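Side-chain contacts in magnesium-protoporphyrin O-methyltransferase (Synechocystis sp., PDB 4QDJ), which catalyses the transfer of a methyl group from S-adenosylmethionine to magnesium protoporphyrin IX, giving its monomethyl ester on the route to chlorophyll: residues A[49-54]-A[74-79]; A[58-63]-A[156-161]. All coordinates share one frame; numbering follows the deposited sequence. Where two conformers were deposited one is given.

Contact 1. Residues A[49-54]-A[74-79]; sequences DSVVAW and GSLSIP
Leu76 reaches across to the helix of Val51 and Val52 with one methyl, CD1, which meets both valines. The closer approach is Val52 CG2 to Leu76 CD1, 3.7 Å, where the two side chains run antiparallel alongside one another. Val51 is met less closely, its CG1 lying 4.2 Å from Leu76 CD1, and here the side chains lie roughly perpendicular. With CG of Leu76 set anti to the backbone N (chi1 177°), the leucine extends far enough from its backbone to put CD1 before the pair of valines. Val52 CG2 has a second neighbour in Pro79, whose CB stands 4.2 Å away, the two side chains again nearly perpendicular. That methyl is therefore shared by leucine and proline, three residues apart in the chain, while the leucine methyl is shared by two successive valines. No hydrogen bond joins the segments, and the backbones come closest at Val52 and Pro79, 7.3 Å between CA atoms. Beyond the pair, Leu134 touches both Val51 and Leu76, and Val48 adds to the apolar surroundings of the leucine. Ser75, next to Leu76, belongs to the S-adenosylmethionine pocket. The arrangement is apolar packing of helix 35-58 against the turn before helix 77-82 and the first residues of that helix, beside the cofactor site of a class I, Rossmann-like methyltransferase.

Contact 2. Residues A[58-63]-A[156-161]; sequences DGNLPG and ADRRLI
The backbones of Asp58 and Arg159 stay far apart, 12.4 Å between their CA atoms, as the chain leaving helix 35-58 faces the start of strand 159-164, and long side chains bridge the interval. Asp58 and Arg159 meet head-on from facing sides to form a salt bridge, Arg159 NH1 to Asp58 OD2 at 2.7 Å. The carboxylate oxygen sits at the guanidinium edge, tilted 19° from its plane, and the N-H...O angle of 146° leaves the bond somewhat bent. The arginine chain is extended through its first two torsions and bends at chi3 (55°), which turns the guanidinium to the acid. Water 2 lies in the guanidinium plane, accepting from Arg159 NH2 at 2.9 Å and lying 2.7 Å from Asn60 OD1, to which it probably donates. Water 1 donates to Asp58 OD2 at 3.0 Å and accepts weak bonds from Asn60 ND2 and Arg158 NH2. Arg158 NH2 also lies over one face of the Arg159 guanidinium, near its rim, while NE of Arg158 forms a salt bridge with Asp129. Arg159 has further partners in Glu226 and Thr130, and Arg211 makes a second salt bridge to Asp58 OD2. A leucine in place of Arg159 would probably leave Asp58 without one of its cationic mates and Glu226 without this partner. Arginines and acids thus form a compact ionic network in which the neighbouring acids are likely to offset the closeness of the guanidinium groups, and water-mediated links join the loop to the strand.

Helix 35-58 supplies the first half of contact 1 and ends at Asp58, which opens contact 2. The chain then passes through strand 65-69 and returns at 74-79, closing the short loop of contact 1, 19 residues between its segments. Contact 2 closes much later, at 156-161, after 92 residues that hold four strands of the sheet. Because 58-63 falls between the two halves of contact 1, the two loops cross. Together they join one helix to the beginning of helix 77-82 and to strand 159-164. The centres lie 13 Å apart, and Trp54 packs directly on Ile161, CZ3 to CG2 4.3 Å, linking the two contacts.

Contact 1. Residues A[49-54]-A[74-79]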
loop_
_atom_site.group_PDB
_atom_site.type_symbol
_atom_site.label_atom_id
_atom_site.label_comp_id
_atom_site.label_asym_id
_atom_site.label_seq_id
_atom_site.Cartn_x
_atom_site.Cartn_y
_atom_site.Cartn_z
ATOM N N ASP A 49 9.970 3.294 -4.687
ATOM C CA ASP A 49 10.841 4.421 -5.016
ATOM C C ASP A 49 10.156 5.449 -5.918
ATOM O O ASP A 49 10.384 6.649 -5.778
ATOM C CB ASP A 49 12.152 3.941 -5.647
ATOM C CG ASP A 49 13.084 3.288 -4.640
ATOM O OD1 ASP A 49 12.892 3.489 -3.422
ATOM O OD2 ASP A 49 14.015 2.575 -5.071
ATOM N N SER A 50 9.317 4.981 -6.837
ATOM C CA SER A 50 8.584 5.873 -7.732
ATOM C C SER A 50 7.610 6.756 -6.957
ATOM O O SER A 50 7.476 7.948 -7.233
ATOM C CB SER A 50 7.828 5.072 -8.798
ATOM O OG SER A 50 8.718 4.492 -9.736
ATOM N N VAL A 51 6.922 6.162 -5.988
ATOM C CA VAL A 51 5.957 6.909 -5.187
ATOM C C VAL A 51 6.657 7.911 -4.269
ATOM O O VAL A 51 6.249 9.069 -4.172
ATOM C CB VAL A 51 5.033 5.963 -4.392
ATOM C CG1 VAL A 51 4.165 6.747 -3.408
ATOM C CG2 VAL A 51 4.166 5.168 -5.353
ATOM N N VAL A 52 7.726 7.471 -3.613
ATOM C CA VAL A 52 8.528 8.372 -2.792
ATOM C C VAL A 52 9.021 9.550 -3.631
ATOM O O VAL A 52 8.952 10.704 -3.201
ATOM C CB VAL A 52 9.724 7.643 -2.143
ATOM C CG1 VAL A 52 10.649 8.637 -1.445
ATOM C CG2 VAL A 52 9.230 6.590 -1.158
ATOM N N ALA A 53 9.488 9.256 -4.842
ATOM C CA ALA A 53 9.995 10.292 -5.737
ATOM C C ALA A 53 8.923 11.320 -6.104
ATOM O O ALA A 53 9.206 12.519 -6.163
ATOM C CB ALA A 53 10.590 9.668 -6.995
ATOM N N TRP A 54 7.700 10.852 -6.350
ATOM C CA TRP A 54 6.583 11.750 -6.637
ATOM C C TRP A 54 6.382 12.723 -5.487
ATOM O O TRP A 54 6.262 13.933 -5.689
ATOM C CB TRP A 54 5.283 10.965 -6.817
ATOM C CG TRP A 54 5.065 10.362 -8.165
ATOM C CD1 TRP A 54 5.812 10.554 -9.291
ATOM C CD2 TRP A 54 4.014 9.461 -8.526
ATOM N NE1 TRP A 54 5.290 9.821 -10.332
ATOM C CE2 TRP A 54 4.188 9.141 -9.888
ATOM C CE3 TRP A 54 2.946 8.888 -7.827
ATOM C CZ2 TRP A 54 3.328 8.276 -10.565
ATOM C CZ3 TRP A 54 2.095 8.031 -8.500
ATOM C CH2 TRP A 54 2.291 7.734 -9.856
ATOM N N GLY A 74 6.290 -1.955 6.154
ATOM C CA GLY A 74 6.682 -0.555 6.177
ATOM C C GLY A 74 7.628 -0.112 5.075
ATOM O O GLY A 74 8.323 0.894 5.222
ATOM N N SER A 75 7.644 -0.849 3.967
ATOM C CA SER A 75 8.538 -0.547 2.849
ATOM C C SER A 75 8.364 0.871 2.317
ATOM O O SER A 75 9.329 1.495 1.878
ATOM C CB SER A 75 8.333 -1.547 1.712
ATOM O OG SER A 75 8.636 -2.867 2.134
ATOM N N LEU A 76 7.134 1.374 2.346
ATOM C CA LEU A 76 6.870 2.749 1.939
ATOM C C LEU A 76 6.844 3.698 3.135
ATOM O O LEU A 76 7.350 4.818 3.057
ATOM C CB LEU A 76 5.550 2.849 1.172
ATOM C CG LEU A 76 5.149 4.267 0.758
ATOM C CD1 LEU A 76 6.109 4.819 -0.288
ATOM C CD2 LEU A 76 3.721 4.292 0.251
ATOM N N SER A 77 6.252 3.245 4.238
ATOM C CA SER A 77 6.090 4.085 5.426
ATOM C C SER A 77 7.406 4.642 5.950
ATOM O O SER A 77 7.503 5.822 6.301
ATOM C CB SER A 77 5.399 3.307 6.547
ATOM O OG SER A 77 4.057 3.018 6.213
ATOM N N ILE A 78 8.415 3.785 6.016
ATOM C CA ILE A 78 9.704 4.182 6.568
ATOM C C ILE A 78 10.424 5.257 5.732
ATOM O O ILE A 78 10.799 6.297 6.275
ATOM C CB ILE A 78 10.592 2.953 6.882
ATOM C CG1 ILE A 78 9.935 2.117 7.985
ATOM C CG2 ILE A 78 11.994 3.383 7.289
ATOM C CD1 ILE A 78 10.570 0.760 8.201
ATOM N N PRO A 79 10.593 5.038 4.413
ATOM C CA PRO A 79 11.236 6.123 3.656
ATOM C C PRO A 79 10.443 7.433 3.615
ATOM O O PRO A 79 11.056 8.495 3.520
ATOM C CB PRO A 79 11.394 5.537 2.246
ATOM C CG PRO A 79 10.479 4.368 2.193
ATOM C CD PRO A 79 10.412 3.832 3.587
#

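Contact 2. Residues A[58-63]-A[156-161]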
loop_
_atom_site.group_PDB
_atom_site.type_symbol
_atom_site.label_atom_id
_atom_site.label_comp_id
_atom_site.label_asym_id
_atom_site.label_seq_id
_atom_site.Cartn_x
_atom_site.Cartn_y
_atom_site.Cartn_z
ATOM N N ASP A 58 7.162 17.098 -5.037
ATOM C CA ASP A 58 6.154 18.122 -4.771
ATOM C C ASP A 58 6.663 19.219 -3.835
ATOM O O ASP A 58 6.160 20.342 -3.857
ATOM C CB ASP A 58 4.875 17.499 -4.206
ATOM C CG ASP A 58 4.181 16.588 -5.200
ATOM O OD1 ASP A 58 4.443 16.714 -6.416
ATOM O OD2 ASP A 58 3.366 15.749 -4.763
ATOM N N GLY A 59 7.649 18.884 -3.007
ATOM C CA GLY A 59 8.284 19.855 -2.134
ATOM C C GLY A 59 7.590 20.083 -0.802
ATOM O O GLY A 59 8.057 20.877 0.015
ATOM N N ASN A 60 6.482 19.386 -0.573
ATOM C CA ASN A 60 5.681 19.603 0.630
ATOM C C ASN A 60 5.594 18.380 1.537
ATOM O O ASN A 60 4.727 18.305 2.406
ATOM C CB ASN A 60 4.271 20.051 0.250
ATOM C CG ASN A 60 3.493 18.967 -0.467
ATOM O OD1 ASN A 60 4.075 18.041 -1.033
ATOM N ND2 ASN A 60 2.171 19.074 -0.446
ATOM N N LEU A 61 6.488 17.421 1.331
ATOM C CA LEU A 61 6.455 16.183 2.105
ATOM C C LEU A 61 6.737 16.342 3.613
ATOM O O LEU A 61 6.078 15.694 4.426
ATOM C CB LEU A 61 7.363 15.120 1.476
ATOM C CG LEU A 61 7.182 13.685 1.976
ATOM C CD1 LEU A 61 5.728 13.251 1.856
ATOM C CD2 LEU A 61 8.089 12.739 1.206
ATOM N N PRO A 62 7.718 17.186 3.997
ATOM C CA PRO A 62 7.912 17.359 5.442
ATOM C C PRO A 62 6.662 17.880 6.143
ATOM O O PRO A 62 6.152 18.945 5.791
ATOM C CB PRO A 62 9.033 18.399 5.517
ATOM C CG PRO A 62 9.814 18.179 4.277
ATOM C CD PRO A 62 8.798 17.831 3.225
ATOM N N GLY A 63 6.166 17.116 7.112
ATOM C CA GLY A 63 4.998 17.509 7.879
ATOM C C GLY A 63 3.676 17.082 7.265
ATOM O O GLY A 63 2.618 17.287 7.859
ATOM N N ALA A 156 -9.296 10.779 2.234
ATOM C CA ALA A 156 -8.338 11.635 1.540
ATOM C C ALA A 156 -8.877 13.034 1.272
ATOM O O ALA A 156 -9.778 13.216 0.453
ATOM C CB ALA A 156 -7.899 10.982 0.235
ATOM N N ASP A 157 -8.310 14.022 1.958
ATOM C CA ASP A 157 -8.677 15.415 1.731
ATOM C C ASP A 157 -8.288 15.871 0.329
ATOM O O ASP A 157 -8.997 16.664 -0.291
ATOM C CB ASP A 157 -8.013 16.329 2.762
ATOM C CG ASP A 157 -8.640 16.216 4.137
ATOM O OD1 ASP A 157 -9.804 15.772 4.230
ATOM O OD2 ASP A 157 -7.968 16.582 5.125
ATOM N N ARG A 158 -7.160 15.373 -0.170
ATOM C CA ARG A 158 -6.629 15.871 -1.434
ATOM C C ARG A 158 -6.202 14.791 -2.427
ATOM O O ARG A 158 -6.480 14.899 -3.621
ATOM C CB ARG A 158 -5.456 16.822 -1.179
ATOM C CG ARG A 158 -5.005 17.582 -2.416
ATOM C CD ARG A 158 -3.863 18.530 -2.094
ATOM N NE ARG A 158 -2.688 17.810 -1.616
ATOM C CZ ARG A 158 -1.726 17.344 -2.405
ATOM N NH1 ARG A 158 -1.796 17.525 -3.717
ATOM N NH2 ARG A 158 -0.694 16.698 -1.882
ATOM N N ARG A 159 -5.529 13.753 -1.944
ATOM C CA ARG A 159 -4.863 12.830 -2.855
ATOM C C ARG A 159 -4.957 11.361 -2.449
ATOM O O ARG A 159 -4.810 11.015 -1.277
ATOM C CB ARG A 159 -3.396 13.243 -3.028
ATOM C CG ARG A 159 -2.567 12.277 -3.854
ATOM C CD ARG A 159 -1.202 12.855 -4.179
ATOM N NE ARG A 159 -0.477 13.268 -2.981
ATOM C CZ ARG A 159 0.742 13.798 -2.993
ATOM N NH1 ARG A 159 1.377 13.979 -4.144
ATOM N NH2 ARG A 159 1.325 14.152 -1.855
ATOM N N LEU A 160 -5.208 10.509 -3.439
ATOM C CA LEU A 160 -5.219 9.066 -3.251
ATOM C C LEU A 160 -4.290 8.425 -4.278
ATOM O O LEU A 160 -4.435 8.649 -5.478
ATOM C CB LEU A 160 -6.641 8.523 -3.409
ATOM C CG LEU A 160 -6.855 7.009 -3.298
ATOM C CD1 LEU A 160 -6.319 6.473 -1.976
ATOM C CD2 LEU A 160 -8.332 6.674 -3.458
ATOM N N ILE A 161 -3.323 7.646 -3.804
ATOM C CA ILE A 161 -2.410 6.942 -4.695
ATOM C C ILE A 161 -2.635 5.441 -4.566
ATOM O O ILE A 161 -2.643 4.908 -3.458
ATOM C CB ILE A 161 -0.943 7.284 -4.379
ATOM C CG1 ILE A 161 -0.672 8.759 -4.679
ATOM C CG2 ILE A 161 0.004 6.396 -5.175
ATOM C CD1 ILE A 161 0.645 9.262 -4.131
HETATM O O HOH W 1 1.525 17.443 -3.117
HETATM O O HOH W 2 3.984 15.348 -1.534
#